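PDB 2GU0: Non-structural protein 2 from Human rotavirus C, which probably binds single-stranded RNA, hydrolyses nucleoside and RNA triphosphates, unwinds RNA helices, and with NSP5 forms the viroplasms where viral RNA is replicated. Local coordinates for residues Leu4-Ser9 with Asn59-Asn64. Residues are numbered along the deposited sequence; the frame is centred on the assembly and turned at random.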
ATOM      1  N   LEU A   4     -16.975  31.873 -21.336  1.00 33.79           N
ATOM      2  CA  LEU A   4     -17.226  30.552 -21.916  1.00 32.51           C
ATOM      3  C   LEU A   4     -16.067  30.102 -22.782  1.00 32.26           C
ATOM      4  O   LEU A   4     -15.815  28.904 -22.896  1.00 32.54           O
ATOM      5  CB  LEU A   4     -18.520  30.555 -22.741  1.00 31.83           C
ATOM      6  CG  LEU A   4     -18.985  29.242 -23.385  1.00 31.26           C
ATOM      7  CD1 LEU A   4     -19.068  28.140 -22.339  1.00 30.46           C
ATOM      8  CD2 LEU A   4     -20.341  29.443 -24.036  1.00 28.78           C
ATOM      9  N   ALA A   5     -15.364  31.067 -23.373  1.00 30.85           N
ATOM     10  CA  ALA A   5     -14.218  30.801 -24.243  1.00 30.79           C
ATOM     11  C   ALA A   5     -12.989  30.247 -23.515  1.00 30.84           C
ATOM     12  O   ALA A   5     -11.965  29.981 -24.140  1.00 31.14           O
ATOM     13  CB  ALA A   5     -13.825  32.067 -24.997  1.00 30.06           C
ATOM     14  N   CYS A   6     -13.069  30.102 -22.202  1.00 28.98           N
ATOM     15  CA  CYS A   6     -11.947  29.548 -21.469  1.00 28.80           C
ATOM     16  C   CYS A   6     -12.144  28.048 -21.397  1.00 29.43           C
ATOM     17  O   CYS A   6     -11.278  27.327 -20.916  1.00 30.03           O
ATOM     18  CB  CYS A   6     -11.891  30.092 -20.052  1.00 28.85           C
ATOM     19  SG  CYS A   6     -11.586  31.841 -19.924  1.00 30.24           S
ATOM     20  N   PHE A   7     -13.285  27.576 -21.889  1.00 29.49           N
ATOM     21  CA  PHE A   7     -13.587  26.156 -21.844  1.00 29.57           C
ATOM     22  C   PHE A   7     -13.927  25.476 -23.162  1.00 30.19           C
ATOM     23  O   PHE A   7     -13.771  24.258 -23.278  1.00 30.64           O
ATOM     24  CB  PHE A   7     -14.739  25.908 -20.883  1.00 28.94           C
ATOM     25  CG  PHE A   7     -14.540  26.516 -19.542  1.00 28.80           C
ATOM     26  CD1 PHE A   7     -15.003  27.793 -19.274  1.00 27.78           C
ATOM     27  CD2 PHE A   7     -13.895  25.811 -18.541  1.00 28.76           C
ATOM     28  CE1 PHE A   7     -14.830  28.360 -18.027  1.00 28.56           C
ATOM     29  CE2 PHE A   7     -13.714  26.372 -17.282  1.00 30.81           C
ATOM     30  CZ  PHE A   7     -14.184  27.652 -17.024  1.00 29.77           C
ATOM     31  N   VAL A   8     -14.402  26.241 -24.142  1.00 29.11           N
ATOM     32  CA  VAL A   8     -14.792  25.659 -25.419  1.00 28.54           C
ATOM     33  C   VAL A   8     -14.516  26.523 -26.643  1.00 31.60           C
ATOM     34  O   VAL A   8     -14.621  27.752 -26.596  1.00 33.46           O
ATOM     35  CB  VAL A   8     -16.292  25.354 -25.427  1.00 26.59           C
ATOM     36  CG1 VAL A   8     -16.638  24.409 -24.314  1.00 25.68           C
ATOM     37  CG2 VAL A   8     -17.072  26.641 -25.260  1.00 26.10           C
ATOM     38  N   SER A   9     -14.157  25.872 -27.744  1.00 32.79           N
ATOM     39  CA  SER A   9     -13.921  26.569 -29.004  1.00 33.59           C
ATOM     40  C   SER A   9     -15.044  26.083 -29.907  1.00 35.82           C
ATOM     41  O   SER A   9     -15.772  25.160 -29.528  1.00 37.19           O
ATOM     42  CB  SER A   9     -12.550  26.217 -29.584  1.00 29.82           C
ATOM     43  OG  SER A   9     -12.361  24.826 -29.646  1.00 29.17           O
ATOM     44  N   ASN A  59      -5.664  36.016 -17.829  1.00 41.85           N
ATOM     45  CA  ASN A  59      -5.874  36.475 -16.458  1.00 45.70           C
ATOM     46  C   ASN A  59      -6.624  35.404 -15.673  1.00 46.03           C
ATOM     47  O   ASN A  59      -6.250  35.049 -14.559  1.00 48.08           O
ATOM     48  CB  ASN A  59      -6.718  37.752 -16.436  1.00 48.96           C
ATOM     49  CG  ASN A  59      -5.881  39.011 -16.561  1.00 54.97           C
ATOM     50  OD1 ASN A  59      -6.416  40.132 -16.554  1.00 57.48           O
ATOM     51  ND2 ASN A  59      -4.559  38.842 -16.667  1.00 55.48           N
ATOM     52  N   ARG A  60      -7.690  34.907 -16.288  1.00 44.14           N
ATOM     53  CA  ARG A  60      -8.566  33.889 -15.733  1.00 42.34           C
ATOM     54  C   ARG A  60      -7.940  32.570 -15.224  1.00 40.34           C
ATOM     55  O   ARG A  60      -8.552  31.871 -14.410  1.00 37.76           O
ATOM     56  CB  ARG A  60      -9.626  33.554 -16.783  1.00 45.93           C
ATOM     57  CG  ARG A  60     -10.414  34.744 -17.291  1.00 49.35           C
ATOM     58  CD  ARG A  60     -11.303  35.266 -16.200  1.00 54.39           C
ATOM     59  NE  ARG A  60     -12.228  36.292 -16.665  1.00 58.56           N
ATOM     60  CZ  ARG A  60     -13.196  36.807 -15.914  1.00 59.76           C
ATOM     61  NH1 ARG A  60     -13.363  36.393 -14.663  1.00 60.53           N
ATOM     62  NH2 ARG A  60     -14.010  37.724 -16.414  1.00 60.60           N
ATOM     63  N   PHE A  61      -6.747  32.214 -15.693  1.00 39.04           N
ATOM     64  CA  PHE A  61      -6.142  30.952 -15.262  1.00 40.32           C
ATOM     65  C   PHE A  61      -5.140  31.082 -14.129  1.00 42.77           C
ATOM     66  O   PHE A  61      -4.527  32.128 -13.942  1.00 43.69           O
ATOM     67  CB  PHE A  61      -5.475  30.232 -16.440  1.00 36.72           C
ATOM     68  CG  PHE A  61      -6.395  29.981 -17.587  1.00 35.31           C
ATOM     69  CD1 PHE A  61      -6.578  30.944 -18.573  1.00 35.12           C
ATOM     70  CD2 PHE A  61      -7.123  28.804 -17.661  1.00 32.98           C
ATOM     71  CE1 PHE A  61      -7.486  30.729 -19.618  1.00 34.42           C
ATOM     72  CE2 PHE A  61      -8.027  28.587 -18.697  1.00 32.15           C
ATOM     73  CZ  PHE A  61      -8.210  29.551 -19.677  1.00 31.33           C
ATOM     74  N   LYS A  62      -4.973  29.996 -13.385  1.00 45.54           N
ATOM     75  CA  LYS A  62      -4.059  29.971 -12.261  1.00 49.51           C
ATOM     76  C   LYS A  62      -2.608  29.859 -12.696  1.00 53.13           C
ATOM     77  O   LYS A  62      -2.272  29.079 -13.588  1.00 54.40           O
ATOM     78  CB  LYS A  62      -4.402  28.812 -11.321  1.00 47.98           C
ATOM     79  CG  LYS A  62      -3.449  28.699 -10.150  1.00 48.72           C
ATOM     80  CD  LYS A  62      -3.920  27.736  -9.078  1.00 49.05           C
ATOM     81  CE  LYS A  62      -3.743  26.295  -9.488  1.00 50.14           C
ATOM     82  NZ  LYS A  62      -3.996  25.380  -8.335  1.00 50.87           N
ATOM     83  N   THR A  63      -1.754  30.656 -12.058  1.00 57.81           N
ATOM     84  CA  THR A  63      -0.324  30.658 -12.329  1.00 62.37           C
ATOM     85  C   THR A  63       0.390  30.477 -10.998  1.00 65.28           C
ATOM     86  O   THR A  63      -0.203  30.699  -9.945  1.00 66.48           O
ATOM     87  CB  THR A  63       0.130  31.980 -12.932  1.00 62.48           C
ATOM     88  OG1 THR A  63      -0.770  32.352 -13.979  1.00 64.96           O
ATOM     89  CG2 THR A  63       1.544  31.845 -13.501  1.00 63.02           C
ATOM     90  N   ASN A  64       1.661  30.082 -11.050  1.00 68.20           N
ATOM     91  CA  ASN A  64       2.456  29.867  -9.843  1.00 69.64           C
ATOM     92  C   ASN A  64       2.258  30.962  -8.803  1.00 70.18           C
ATOM     93  O   ASN A  64       2.577  30.770  -7.627  1.00 70.03           O
ATOM     94  CB  ASN A  64       3.939  29.766 -10.202  1.00 70.51           C
ATOM     95  CG  ASN A  64       4.243  28.568 -11.071  1.00 71.24           C
ATOM     96  OD1 ASN A  64       4.051  27.423 -10.662  1.00 72.21           O
ATOM     97  ND2 ASN A  64       4.715  28.824 -12.282  1.00 71.45           N
TER
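C6 is the one residue of 4-9 that reaches 59-64, and it is met there by F61 and R60. The apolar part of the contact is the touch of C6 CB on F61 CZ, 3.7 Å apart. F61 leaves its backbone off to the side of the other segment, but with CG anti to its own carbonyl carbon (chi1 -56°) the flat ring extends back across and presents its far end to the cysteine. The backbones come closest at C6 and R60, whose CA atoms stand 7.9 Å apart; a phenyl ring suits position 61 because, flat, rigid and apolar, it spans the gap to C6.

A sulfur-aromatic contact accompanies this packing: C6 SG lies 4.9 Å from the centroid of the F61 ring, 48° off the ring normal, an oblique approach. The small, polarisable thiol also fits against the aliphatic root of R60, with SG 4.1 Å from R60 CB.

The polar groups nearby are served from elsewhere. C6 O lies in the plane of the F61 ring at its edge, 4.0 Å from CZ, while its hydrogen bond comes from the hydroxyl of Y76 in helix 74-90. R60 bends at chi2 (-69°) and lends methylenes to the cysteine, while outside the two segments its NE forms a salt bridge with the carboxylate of E3. Within 4-9, L4 O accepts from both F7 N and V8 N, bonds that hold the turn carrying C6.

The ring of Y71 meets that of F61 with the two planes nearly perpendicular. The contact joins the 3-10 turn before strand 8-11 to the loop between strand 51-52 and helix 74-90, with the R60 side chain about 7 Å from that of V108, predicted to bind ATP. Its chemistry implies a small, largely buried contact held mainly by dispersion and a sulfur-aromatic approach.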